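Local coordinates for protein RNA-dependent RNA Polymerase (Bombyx mori cytoplasmic polyhedrosis virus, PDB 6TZ0) that catalyses RNA-templated synthesis of viral RNA, probably serving both plus-strand transcription and minus-strand genome replication in this double-stranded RNA virus, at residues D918-E923 / T987-K992; V796-Y801 / D822-L827; G342-T347 / L741-D746; I831-W836 / T903-L908. All blocks are in the same frame, centred on the assembly; numbering follows the deposited sequence.

Interaction 1 of 4, residues D918-E923 / T987-K992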
loop_
_atom_site.group_PDB
_atom_site.type_symbol
_atom_site.label_atom_id
_atom_site.label_comp_id
_atom_site.label_asym_id
_atom_site.label_seq_id
_atom_site.Cartn_x
_atom_site.Cartn_y
_atom_site.Cartn_z
ATOM N N ASP A 918 14.705 -26.857 6.670
ATOM C CA ASP A 918 13.791 -27.166 5.582
ATOM C C ASP A 918 13.652 -25.968 4.650
ATOM O O ASP A 918 13.745 -24.814 5.071
ATOM C CB ASP A 918 12.429 -27.600 6.129
ATOM C CG ASP A 918 11.858 -26.627 7.142
ATOM O OD1 ASP A 918 12.562 -25.679 7.547
ATOM O OD2 ASP A 918 10.691 -26.814 7.538
ATOM N N GLU A 919 13.448 -26.251 3.370
ATOM C CA GLU A 919 13.456 -25.223 2.342
ATOM C C GLU A 919 12.310 -25.475 1.378
ATOM O O GLU A 919 12.175 -26.582 0.847
ATOM C CB GLU A 919 14.796 -25.217 1.597
ATOM C CG GLU A 919 14.966 -24.096 0.588
ATOM C CD GLU A 919 15.116 -22.731 1.236
ATOM O OE1 GLU A 919 15.575 -22.664 2.395
ATOM O OE2 GLU A 919 14.785 -21.723 0.576
ATOM N N VAL A 920 11.486 -24.451 1.162
ATOM C CA VAL A 920 10.418 -24.532 0.174
ATOM C C VAL A 920 11.045 -24.559 -1.213
ATOM O O VAL A 920 11.746 -23.623 -1.612
ATOM C CB VAL A 920 9.446 -23.357 0.320
ATOM C CG1 VAL A 920 8.391 -23.413 -0.764
ATOM C CG2 VAL A 920 8.810 -23.363 1.697
ATOM N N LYS A 921 10.802 -25.635 -1.950
ATOM C CA LYS A 921 11.411 -25.830 -3.256
ATOM C C LYS A 921 10.417 -25.485 -4.356
ATOM O O LYS A 921 9.306 -26.022 -4.390
ATOM C CB LYS A 921 11.902 -27.268 -3.419
ATOM C CG LYS A 921 12.544 -27.545 -4.763
ATOM C CD LYS A 921 13.770 -26.684 -4.975
ATOM C CE LYS A 921 14.895 -27.104 -4.059
ATOM N NZ LYS A 921 16.133 -26.323 -4.315
ATOM N N LYS A 922 10.826 -24.595 -5.251
ATOM C CA LYS A 922 10.025 -24.177 -6.390
ATOM C C LYS A 922 10.494 -24.926 -7.626
ATOM O O LYS A 922 11.685 -25.220 -7.768
ATOM C CB LYS A 922 10.135 -22.665 -6.622
ATOM C CG LYS A 922 9.145 -21.806 -5.842
ATOM C CD LYS A 922 9.470 -21.700 -4.361
ATOM C CE LYS A 922 10.737 -20.906 -4.118
ATOM N NZ LYS A 922 11.018 -20.778 -2.666
ATOM N N GLU A 923 9.559 -25.241 -8.516
ATOM C CA GLU A 923 9.868 -25.961 -9.744
ATOM C C GLU A 923 9.951 -24.935 -10.870
ATOM O O GLU A 923 8.933 -24.378 -11.289
ATOM C CB GLU A 923 8.820 -27.037 -10.014
ATOM C CG GLU A 923 9.290 -28.128 -10.955
ATOM C CD GLU A 923 9.011 -27.813 -12.398
ATOM O OE1 GLU A 923 7.983 -27.165 -12.660
ATOM O OE2 GLU A 923 9.823 -28.200 -13.265
ATOM N N THR A 987 4.377 -26.117 -4.586
ATOM C CA THR A 987 5.758 -26.195 -4.137
ATOM C C THR A 987 5.886 -27.255 -3.052
ATOM O O THR A 987 4.926 -27.552 -2.336
ATOM C CB THR A 987 6.261 -24.853 -3.585
ATOM O OG1 THR A 987 5.476 -24.480 -2.448
ATOM C CG2 THR A 987 6.172 -23.762 -4.637
ATOM N N THR A 988 7.087 -27.816 -2.933
ATOM C CA THR A 988 7.371 -28.872 -1.974
ATOM C C THR A 988 8.406 -28.400 -0.961
ATOM O O THR A 988 9.187 -27.484 -1.228
ATOM C CB THR A 988 7.882 -30.134 -2.672
ATOM O OG1 THR A 988 9.112 -29.842 -3.346
ATOM C CG2 THR A 988 6.864 -30.628 -3.686
ATOM N N VAL A 989 8.403 -29.039 0.204
ATOM C CA VAL A 989 9.350 -28.729 1.268
ATOM C C VAL A 989 10.439 -29.792 1.283
ATOM O O VAL A 989 10.155 -30.983 1.449
ATOM C CB VAL A 989 8.650 -28.641 2.630
ATOM C CG1 VAL A 989 9.672 -28.506 3.738
ATOM C CG2 VAL A 989 7.695 -27.466 2.649
ATOM N N GLN A 990 11.685 -29.363 1.117
ATOM C CA GLN A 990 12.840 -30.245 1.138
ATOM C C GLN A 990 13.640 -30.006 2.410
ATOM O O GLN A 990 14.094 -28.885 2.661
ATOM C CB GLN A 990 13.725 -30.012 -0.086
ATOM C CG GLN A 990 14.939 -30.911 -0.147
ATOM C CD GLN A 990 15.783 -30.658 -1.375
ATOM O OE1 GLN A 990 15.476 -29.785 -2.184
ATOM N NE2 GLN A 990 16.859 -31.420 -1.520
ATOM N N SER A 991 13.808 -31.055 3.207
ATOM C CA SER A 991 14.617 -30.980 4.411
ATOM C C SER A 991 16.070 -31.314 4.092
ATOM O O SER A 991 16.407 -31.782 3.003
ATOM C CB SER A 991 14.076 -31.921 5.485
ATOM O OG SER A 991 14.891 -31.889 6.643
ATOM N N LYS A 992 16.944 -31.064 5.065
ATOM C CA LYS A 992 18.374 -31.262 4.894
ATOM C C LYS A 992 18.918 -32.133 6.016
ATOM O O LYS A 992 18.387 -32.145 7.129
ATOM C CB LYS A 992 19.112 -29.921 4.845
ATOM C CG LYS A 992 18.787 -29.117 3.602
ATOM C CD LYS A 992 19.512 -27.794 3.566
ATOM C CE LYS A 992 19.269 -27.099 2.235
ATOM N NZ LYS A 992 17.839 -26.726 2.055
#
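Glu919 and Gln990 form a hydrogen-bonded antiparallel pair, and Lys921 and Thr988 form the next one. Each pair closes with two backbone bonds, and those four make up the close-fitting part of the contact. Gln990 N gives an almost straight bond to Glu919 O (2.8 Å, 175°), and Lys921 N approaches Thr988 O nearly along the C=O axis. Between the two pairs sits the non-hydrogen-bonded pair Val920–Val989. Its side chains share one face and meet only lightly, with Val920 CG2 4.4 Å from Val989 CG2. Beside them Val920 CG1, anti to its own N, slants across Thr987 and comes 3.5 Å from Thr987 OG1.

The opposite face carries Glu919, Lys921, Thr988 and Gln990, and its side chains too are exposed. There Lys921, bent at chi2 and chi3, runs alongside the extended Gln990 and lays CE 3.3 Å from Gln990 OE1. Lys992 brings NZ beside Glu919 CB (3.4 Å), while the Glu919 carboxylate leads off, leaving OE1 4.7 Å from that ammonium. Lys922 curls back to hydrogen-bond Val920 O through NZ (3.1 Å), meeting that oxygen from above the carbonyl plane. With the side chains of both faces at the solvent, the backbone ladder does most of the holding. This is a small two-stranded antiparallel sheet on the polymerase surface, and it is no simple hairpin: some sixty residues, about half of them helical, link its strands.

Interaction 2 of 4, residues V796-Y801 / D822-L827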
loop_
_atom_site.group_PDB
_atom_site.type_symbol
_atom_site.label_atom_id
_atom_site.label_comp_id
_atom_site.label_asym_id
_atom_site.label_seq_id
_atom_site.Cartn_x
_atom_site.Cartn_y
_atom_site.Cartn_z
ATOM N N VAL A 796 19.760 -36.742 10.904
ATOM C CA VAL A 796 21.114 -37.266 10.816
ATOM C C VAL A 796 21.045 -38.717 10.355
ATOM O O VAL A 796 20.089 -39.439 10.654
ATOM C CB VAL A 796 21.860 -37.134 12.166
ATOM C CG1 VAL A 796 22.113 -35.675 12.508
ATOM C CG2 VAL A 796 21.034 -37.735 13.268
ATOM N N ASP A 797 22.064 -39.140 9.615
ATOM C CA ASP A 797 22.050 -40.447 8.974
ATOM C C ASP A 797 22.329 -41.545 9.997
ATOM O O ASP A 797 22.975 -41.315 11.021
ATOM C CB ASP A 797 23.080 -40.484 7.844
ATOM C CG ASP A 797 22.846 -41.621 6.865
ATOM O OD1 ASP A 797 21.896 -42.408 7.060
ATOM O OD2 ASP A 797 23.614 -41.719 5.886
ATOM N N ASN A 798 21.831 -42.751 9.707
ATOM C CA ASN A 798 21.876 -43.842 10.680
ATOM C C ASN A 798 23.266 -44.439 10.819
ATOM O O ASN A 798 23.710 -44.726 11.936
ATOM C CB ASN A 798 20.889 -44.938 10.297
ATOM C CG ASN A 798 19.468 -44.523 10.504
ATOM O OD1 ASN A 798 19.144 -43.863 11.490
ATOM N ND2 ASN A 798 18.596 -44.911 9.584
ATOM N N LYS A 799 23.956 -44.661 9.699
ATOM C CA LYS A 799 25.327 -45.151 9.770
ATOM C C LYS A 799 26.258 -44.075 10.316
ATOM O O LYS A 799 27.273 -44.384 10.952
ATOM C CB LYS A 799 25.776 -45.627 8.384
ATOM C CG LYS A 799 27.151 -46.274 8.341
ATOM C CD LYS A 799 27.151 -47.575 9.133
ATOM C CE LYS A 799 28.496 -48.275 9.058
ATOM N NZ LYS A 799 29.557 -47.492 9.751
ATOM N N LEU A 800 25.890 -42.811 10.124
ATOM C CA LEU A 800 26.665 -41.658 10.549
ATOM C C LEU A 800 26.150 -41.060 11.857
ATOM O O LEU A 800 26.460 -39.909 12.165
ATOM C CB LEU A 800 26.655 -40.602 9.439
ATOM C CG LEU A 800 27.594 -40.684 8.224
ATOM C CD1 LEU A 800 27.322 -41.858 7.295
ATOM C CD2 LEU A 800 27.448 -39.414 7.427
ATOM N N TYR A 801 25.380 -41.825 12.635
ATOM C CA TYR A 801 24.706 -41.296 13.821
ATOM C C TYR A 801 25.658 -41.179 15.008
ATOM O O TYR A 801 25.813 -40.102 15.596
ATOM C CB TYR A 801 23.526 -42.202 14.182
ATOM C CG TYR A 801 22.616 -41.673 15.266
ATOM C CD1 TYR A 801 21.602 -40.785 14.962
ATOM C CD2 TYR A 801 22.771 -42.059 16.592
ATOM C CE1 TYR A 801 20.760 -40.290 15.938
ATOM C CE2 TYR A 801 21.934 -41.569 17.580
ATOM C CZ TYR A 801 20.932 -40.684 17.244
ATOM O OH TYR A 801 20.093 -40.191 18.215
ATOM N N ASP A 822 11.286 -47.938 11.524
ATOM C CA ASP A 822 10.343 -47.818 10.420
ATOM C C ASP A 822 10.928 -47.039 9.248
ATOM O O ASP A 822 10.611 -47.328 8.089
ATOM C CB ASP A 822 9.056 -47.157 10.912
ATOM C CG ASP A 822 8.290 -48.029 11.889
ATOM O OD1 ASP A 822 8.413 -49.270 11.805
ATOM O OD2 ASP A 822 7.557 -47.477 12.735
ATOM N N PHE A 823 11.780 -46.055 9.525
ATOM C CA PHE A 823 12.288 -45.162 8.499
ATOM C C PHE A 823 13.795 -45.013 8.634
ATOM O O PHE A 823 14.418 -45.540 9.559
ATOM C CB PHE A 823 11.621 -43.787 8.584
ATOM C CG PHE A 823 10.150 -43.812 8.302
ATOM C CD1 PHE A 823 9.679 -43.797 6.997
ATOM C CD2 PHE A 823 9.238 -43.860 9.342
ATOM C CE1 PHE A 823 8.320 -43.822 6.737
ATOM C CE2 PHE A 823 7.880 -43.888 9.091
ATOM C CZ PHE A 823 7.421 -43.867 7.786
ATOM N N ASP A 824 14.374 -44.290 7.684
ATOM C CA ASP A 824 15.786 -43.952 7.691
ATOM C C ASP A 824 15.966 -42.496 8.117
ATOM O O ASP A 824 15.060 -41.669 7.972
ATOM C CB ASP A 824 16.387 -44.185 6.301
ATOM C CG ASP A 824 17.910 -44.157 6.289
ATOM O OD1 ASP A 824 18.531 -43.980 7.358
ATOM O OD2 ASP A 824 18.488 -44.303 5.193
ATOM N N SER A 825 17.158 -42.201 8.652
ATOM C CA SER A 825 17.640 -40.855 8.988
ATOM C C SER A 825 16.733 -40.166 10.014
ATOM O O SER A 825 16.007 -39.217 9.712
ATOM C CB SER A 825 17.811 -39.983 7.736
ATOM O OG SER A 825 16.565 -39.614 7.172
ATOM N N THR A 826 16.768 -40.698 11.235
ATOM C CA THR A 826 16.091 -40.048 12.349
ATOM C C THR A 826 16.761 -38.719 12.691
ATOM O O THR A 826 17.906 -38.449 12.322
ATOM C CB THR A 826 16.074 -40.948 13.586
ATOM O OG1 THR A 826 15.320 -40.318 14.630
ATOM C CG2 THR A 826 17.486 -41.230 14.077
ATOM N N LEU A 827 16.027 -37.885 13.414
ATOM C CA LEU A 827 16.472 -36.531 13.692
ATOM C C LEU A 827 17.036 -36.421 15.102
ATOM O O LEU A 827 16.533 -37.031 16.047
ATOM C CB LEU A 827 15.332 -35.531 13.465
ATOM C CG LEU A 827 13.992 -35.598 14.202
ATOM C CD1 LEU A 827 13.983 -34.753 15.470
ATOM C CD2 LEU A 827 12.875 -35.170 13.268
#
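Two surface loops meet here, the Val796–Tyr801 link between strand 791-795 and helix 801-808, and the Asp824–Leu827 run leading into strand 827-831. One backbone bond joins them: Val796 N donates to Thr826 O at 2.9 Å and 173°. Next to it the CA-H of Ser825 faces Val796 O, the two heavy atoms 3.3 Å apart. Ser825 has a positive phi of 60° here, and its hydroxyl turns back to its neighbour, OG donating to Asp824 O.

Beyond this point the chain of Val796–Tyr801 bends in a type I beta turn from Asn798 to Tyr801, which leads it into helix 801-808. The Asn798 side chain lies across that of Asp824, with amide and carboxylate planes 25° apart. Asp797 OD1 takes the backbone N of Asn798 at 2.7 Å, from above the carboxylate plane, and stands 3.7 Å from Asp824 OD1. Two like charges this close would be expected to raise the proton affinity of one of them. At the end of the turn Tyr801 meets Thr826 obliquely, Tyr801 CE1 lying 3.9 Å from Thr826 CG2, while the tyrosine hydroxyl hydrogen-bonds Tyr817 N. Val796 and Tyr801 also rest on Met828 of strand 827-831. The Leu827 side chain lies about 7 Å from that of Arg791, an ATP-binding residue.

Interaction 3 of 4, residues G342-T347 / L741-D746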
loop_
_atom_site.group_PDB
_atom_site.type_symbol
_atom_site.label_atom_id
_atom_site.label_comp_id
_atom_site.label_asym_id
_atom_site.label_seq_id
_atom_site.Cartn_x
_atom_site.Cartn_y
_atom_site.Cartn_z
ATOM N N GLY A 342 -0.945 -5.287 22.903
ATOM C CA GLY A 342 0.210 -5.798 22.221
ATOM C C GLY A 342 -0.104 -6.753 21.090
ATOM O O GLY A 342 0.610 -6.755 20.087
ATOM N N THR A 343 -1.162 -7.551 21.216
ATOM C CA THR A 343 -1.500 -8.517 20.180
ATOM C C THR A 343 -2.021 -7.817 18.934
ATOM O O THR A 343 -2.581 -6.721 18.999
ATOM C CB THR A 343 -2.563 -9.495 20.673
ATOM O OG1 THR A 343 -3.784 -8.789 20.923
ATOM C CG2 THR A 343 -2.119 -10.140 21.949
ATOM N N PHE A 344 -1.837 -8.463 17.789
ATOM C CA PHE A 344 -2.415 -7.928 16.567
ATOM C C PHE A 344 -3.862 -8.384 16.475
ATOM O O PHE A 344 -4.172 -9.558 16.686
ATOM C CB PHE A 344 -1.641 -8.367 15.328
ATOM C CG PHE A 344 -0.286 -7.716 15.167
ATOM C CD1 PHE A 344 0.199 -6.785 16.066
ATOM C CD2 PHE A 344 0.465 -7.983 14.049
ATOM C CE1 PHE A 344 1.438 -6.199 15.885
ATOM C CE2 PHE A 344 1.700 -7.399 13.856
ATOM C CZ PHE A 344 2.184 -6.507 14.773
ATOM N N LEU A 345 -4.747 -7.450 16.179
ATOM C CA LEU A 345 -6.182 -7.674 16.238
ATOM C C LEU A 345 -6.630 -8.301 14.923
ATOM O O LEU A 345 -6.447 -7.705 13.858
ATOM C CB LEU A 345 -6.894 -6.345 16.495
ATOM C CG LEU A 345 -6.975 -5.728 17.900
ATOM C CD1 LEU A 345 -5.647 -5.282 18.486
ATOM C CD2 LEU A 345 -7.880 -4.527 17.838
ATOM N N ALA A 346 -7.201 -9.503 14.988
ATOM C CA ALA A 346 -7.523 -10.235 13.772
ATOM C C ALA A 346 -8.681 -11.189 13.989
ATOM O O ALA A 346 -8.686 -11.946 14.960
ATOM C CB ALA A 346 -6.332 -11.044 13.277
ATOM N N THR A 347 -9.626 -11.166 13.056
ATOM C CA THR A 347 -10.671 -12.179 12.928
ATOM C C THR A 347 -10.937 -12.417 11.449
ATOM O O THR A 347 -10.106 -12.111 10.588
ATOM C CB THR A 347 -11.966 -11.795 13.654
ATOM O OG1 THR A 347 -12.307 -10.434 13.367
ATOM C CG2 THR A 347 -11.873 -12.074 15.139
ATOM N N LEU A 741 6.789 -7.787 21.268
ATOM C CA LEU A 741 7.871 -8.756 21.271
ATOM C C LEU A 741 7.384 -10.188 21.120
ATOM O O LEU A 741 8.215 -11.096 21.052
ATOM C CB LEU A 741 8.675 -8.635 22.566
ATOM C CG LEU A 741 9.429 -7.341 22.850
ATOM C CD1 LEU A 741 10.045 -7.389 24.232
ATOM C CD2 LEU A 741 10.493 -7.109 21.806
ATOM N N TRP A 742 6.073 -10.425 21.069
ATOM C CA TRP A 742 5.548 -11.770 21.243
ATOM C C TRP A 742 4.574 -12.222 20.165
ATOM O O TRP A 742 4.417 -13.436 19.988
ATOM C CB TRP A 742 4.867 -11.890 22.616
ATOM C CG TRP A 742 5.762 -11.431 23.737
ATOM C CD1 TRP A 742 5.631 -10.282 24.466
ATOM C CD2 TRP A 742 6.966 -12.053 24.180
ATOM N NE1 TRP A 742 6.659 -10.179 25.371
ATOM C CE2 TRP A 742 7.492 -11.256 25.214
ATOM C CE3 TRP A 742 7.636 -13.221 23.822
ATOM C CZ2 TRP A 742 8.661 -11.587 25.881
ATOM C CZ3 TRP A 742 8.795 -13.549 24.487
ATOM C CH2 TRP A 742 9.295 -12.737 25.508
ATOM N N THR A 743 3.918 -11.317 19.445
ATOM C CA THR A 743 2.950 -11.689 18.423
ATOM C C THR A 743 3.437 -11.246 17.047
ATOM O O THR A 743 4.396 -10.486 16.922
ATOM C CB THR A 743 1.573 -11.087 18.723
ATOM O OG1 THR A 743 1.659 -9.661 18.690
ATOM C CG2 THR A 743 1.095 -11.506 20.096
ATOM N N ARG A 744 2.763 -11.741 16.005
ATOM C CA ARG A 744 3.100 -11.408 14.626
ATOM C C ARG A 744 1.850 -11.088 13.824
ATOM O O ARG A 744 0.719 -11.227 14.294
ATOM C CB ARG A 744 3.837 -12.538 13.909
ATOM C CG ARG A 744 5.220 -12.774 14.385
ATOM C CD ARG A 744 5.874 -13.882 13.602
ATOM N NE ARG A 744 6.091 -13.501 12.214
ATOM C CZ ARG A 744 7.170 -12.857 11.786
ATOM N NH1 ARG A 744 8.126 -12.527 12.640
ATOM N NH2 ARG A 744 7.296 -12.544 10.504
ATOM N N GLU A 745 2.080 -10.649 12.584
ATOM C CA GLU A 745 0.992 -10.499 11.626
ATOM C C GLU A 745 0.659 -11.828 10.970
ATOM O O GLU A 745 -0.516 -12.173 10.810
ATOM C CB GLU A 745 1.358 -9.452 10.574
ATOM C CG GLU A 745 0.290 -9.241 9.516
ATOM C CD GLU A 745 0.634 -8.146 8.532
ATOM O OE1 GLU A 745 1.727 -7.553 8.654
ATOM O OE2 GLU A 745 -0.193 -7.876 7.635
ATOM N N ASP A 746 1.677 -12.591 10.598
ATOM C CA ASP A 746 1.495 -13.883 9.965
ATOM C C ASP A 746 2.208 -14.972 10.755
ATOM O O ASP A 746 3.237 -14.733 11.393
ATOM C CB ASP A 746 1.999 -13.861 8.517
ATOM C CG ASP A 746 3.420 -13.337 8.394
ATOM O OD1 ASP A 746 3.971 -12.821 9.387
ATOM O OD2 ASP A 746 3.996 -13.453 7.293
#
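Phe344 holds CG anti to its carbonyl carbon (chi1 -72°), which swings the ring toward the backbone of Arg744 and Glu745. Across the contact, Thr743 has OG1 set between its own N and carbonyl carbon (chi1 63°), which places OG1 near Gly342 O (3.4 Å) and CG2 beside Thr343. The Phe344 ring lies obliquely by the peptide link between Arg744 and Glu745: Phe344 CD2 is 3.3 Å from Arg744 O and CE2 is 3.5 Å from Glu745 N. At the ring edge, in its plane, sits Glu745 CB, 3.9 Å from CD2. The threonines cross with methyl against methyl, Thr343 CG2 to Thr743 CG2 being 4.0 Å, and both rest on Tyr208 of helix 206-218.

The polar groups of Thr743 and Arg744 find partners outside the contact or within their own segment. Thr743 OG1 hydrogen-bonds Ser740 OG. Arg744 spends its guanidinium on other partners: NE donates to Asp746 O at 3.2 Å, with the oxygen in the guanidinium plane, NH2 pairs with Asp746 OD1, and NH1 makes a salt bridge to Glu759. The loop before helix 349-356 is thus laid against the one before helix 754-766, with Phe344 about 11 Å, side chain to side chain, from the UTP-binding Arg485. With no clear hydrogen bond between the two segments, their fit depends on van der Waals packing of an aromatic ring on a peptide link and of one threonine methyl on another.

Interaction 4 of 4, residues I831-W836 / T903-L908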
loop_
_atom_site.group_PDB
_atom_site.type_symbol
_atom_site.label_atom_id
_atom_site.label_comp_id
_atom_site.label_asym_id
_atom_site.label_seq_id
_atom_site.Cartn_x
_atom_site.Cartn_y
_atom_site.Cartn_z
ATOM N N ILE A 831 20.813 -28.556 21.419
ATOM C CA ILE A 831 20.517 -27.246 21.976
ATOM C C ILE A 831 21.813 -26.447 22.034
ATOM O O ILE A 831 22.860 -26.959 22.451
ATOM C CB ILE A 831 19.824 -27.364 23.346
ATOM C CG1 ILE A 831 20.623 -28.232 24.308
ATOM C CG2 ILE A 831 18.445 -27.975 23.180
ATOM C CD1 ILE A 831 20.099 -28.219 25.689
ATOM N N LEU A 832 21.756 -25.226 21.550
ATOM C CA LEU A 832 22.936 -24.388 21.469
ATOM C C LEU A 832 23.293 -23.825 22.843
ATOM O O LEU A 832 22.415 -23.646 23.690
ATOM C CB LEU A 832 22.707 -23.275 20.447
ATOM C CG LEU A 832 21.428 -22.433 20.452
ATOM C CD1 LEU A 832 21.498 -21.214 21.363
ATOM C CD2 LEU A 832 21.109 -22.019 19.028
ATOM N N PRO A 833 24.577 -23.591 23.109
ATOM C CA PRO A 833 24.962 -23.011 24.399
ATOM C C PRO A 833 24.583 -21.542 24.478
ATOM O O PRO A 833 24.292 -20.890 23.475
ATOM C CB PRO A 833 26.481 -23.194 24.432
ATOM C CG PRO A 833 26.877 -23.233 23.006
ATOM C CD PRO A 833 25.759 -23.924 22.293
ATOM N N LEU A 834 24.597 -21.017 25.707
ATOM C CA LEU A 834 24.247 -19.616 25.902
ATOM C C LEU A 834 25.324 -18.666 25.406
ATOM O O LEU A 834 25.050 -17.474 25.252
ATOM C CB LEU A 834 23.966 -19.312 27.371
ATOM C CG LEU A 834 22.709 -19.877 28.006
ATOM C CD1 LEU A 834 22.629 -19.397 29.428
ATOM C CD2 LEU A 834 21.511 -19.436 27.226
ATOM N N ALA A 835 26.537 -19.157 25.144
ATOM C CA ALA A 835 27.576 -18.297 24.596
ATOM C C ALA A 835 27.312 -17.919 23.147
ATOM O O ALA A 835 27.921 -16.971 22.653
ATOM C CB ALA A 835 28.939 -18.972 24.715
ATOM N N TRP A 836 26.410 -18.629 22.465
ATOM C CA TRP A 836 26.056 -18.289 21.092
ATOM C C TRP A 836 25.298 -16.970 21.009
ATOM O O TRP A 836 25.305 -16.318 19.960
ATOM C CB TRP A 836 25.217 -19.414 20.486
ATOM C CG TRP A 836 24.882 -19.197 19.061
ATOM C CD1 TRP A 836 25.692 -19.396 17.987
ATOM C CD2 TRP A 836 23.673 -18.634 18.554
ATOM N NE1 TRP A 836 25.041 -19.044 16.834
ATOM C CE2 TRP A 836 23.801 -18.563 17.157
ATOM C CE3 TRP A 836 22.492 -18.188 19.147
ATOM C CZ2 TRP A 836 22.788 -18.075 16.343
ATOM C CZ3 TRP A 836 21.489 -17.711 18.342
ATOM C CH2 TRP A 836 21.641 -17.657 16.955
ATOM N N THR A 903 33.768 -21.830 22.594
ATOM C CA THR A 903 34.350 -22.575 21.489
ATOM C C THR A 903 33.334 -23.487 20.816
ATOM O O THR A 903 33.432 -23.722 19.608
ATOM C CB THR A 903 35.571 -23.355 21.978
ATOM O OG1 THR A 903 36.133 -24.105 20.896
ATOM C CG2 THR A 903 35.218 -24.273 23.115
ATOM N N GLY A 904 32.327 -23.960 21.553
ATOM C CA GLY A 904 31.247 -24.694 20.920
ATOM C C GLY A 904 30.386 -23.801 20.050
ATOM O O GLY A 904 29.954 -24.204 18.968
ATOM N N ALA A 905 30.156 -22.564 20.495
ATOM C CA ALA A 905 29.399 -21.608 19.696
ATOM C C ALA A 905 30.156 -21.215 18.435
ATOM O O ALA A 905 29.561 -21.098 17.355
ATOM C CB ALA A 905 29.084 -20.372 20.531
ATOM N N LEU A 906 31.473 -21.036 18.545
ATOM C CA LEU A 906 32.262 -20.678 17.373
ATOM C C LEU A 906 32.427 -21.856 16.422
ATOM O O LEU A 906 32.425 -21.664 15.203
ATOM C CB LEU A 906 33.613 -20.123 17.809
ATOM C CG LEU A 906 33.445 -18.764 18.493
ATOM C CD1 LEU A 906 34.741 -18.281 19.098
ATOM C CD2 LEU A 906 32.910 -17.747 17.500
ATOM N N LEU A 907 32.528 -23.076 16.955
ATOM C CA LEU A 907 32.520 -24.276 16.127
ATOM C C LEU A 907 31.185 -24.451 15.415
ATOM O O LEU A 907 31.146 -24.862 14.251
ATOM C CB LEU A 907 32.847 -25.481 17.010
ATOM C CG LEU A 907 33.052 -26.908 16.513
ATOM C CD1 LEU A 907 34.131 -27.543 17.345
ATOM C CD2 LEU A 907 31.778 -27.692 16.707
ATOM N N LEU A 908 30.086 -24.116 16.092
ATOM C CA LEU A 908 28.762 -24.203 15.489
ATOM C C LEU A 908 28.586 -23.186 14.369
ATOM O O LEU A 908 28.063 -23.522 13.301
ATOM C CB LEU A 908 27.703 -24.022 16.578
ATOM C CG LEU A 908 26.208 -24.064 16.274
ATOM C CD1 LEU A 908 25.502 -24.751 17.411
ATOM C CD2 LEU A 908 25.677 -22.649 16.162
#
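Trp836 presents its indole to Leu908 and Ala905 of helix 902-911. Leu832 CD2, from its own segment, covers one ring face, 4.1 Å above the plane and offset toward the rim. Ala905 O lies at the edge, near the ring plane. Leu908 comes in obliquely, its side chain crossing that of Trp836 at about a right angle, with Leu908 CD2 touching Trp836 NE1 and CD1, each at 3.7 Å. Trp836 CG stands anti to the backbone N (chi1 -176°), which carries the indole to Leu908. Nearer the backbone, Trp836 CB is 4.0 Å from Ala905 CB.

The contact packs a 3-10 segment on an alpha helix. Residues 834-836 open that segment, with Trp836 N donating to Pro833 O; Ala835 and Trp836 of it, with Pro833 just before, press on the helix where Ala905 and Leu908 stand about one turn apart. The Ala905 methyl is at the centre of the contact: Trp836 CA is 3.7 Å from Ala905 CB, and Ala835 CB and Pro833 CG each lie 4.4 Å from it. All the touching residues are buried. Leu834 packs on Phe23 of helix 20-35 and on Phe782 of helix 774-786. Leu832 O accepts a hydrogen bond from Arg790 NE, and the Leu832 side chain sits about 8 Å from that of the ATP-binding Arg791.

In the fold
Interaction 4 is the fully buried contact and purely apolar across its segments; interaction 3 is partly buried and closest to the centre of the chain, again without a clear bond across. Interactions 1 and 2 lie at the surface, and there backbone hydrogen bonds do the joining, four in the first and one in the second. Interactions 2 and 4 are linked through strand 827-831, which leaves one and enters the other, and both come near Arg791, an ATP-binding residue. Helix 902-911 of interaction 4 is followed in the chain by strand 919-921 of interaction 1. The centres of interactions 2 and 3 are the farthest apart, about 38 Å.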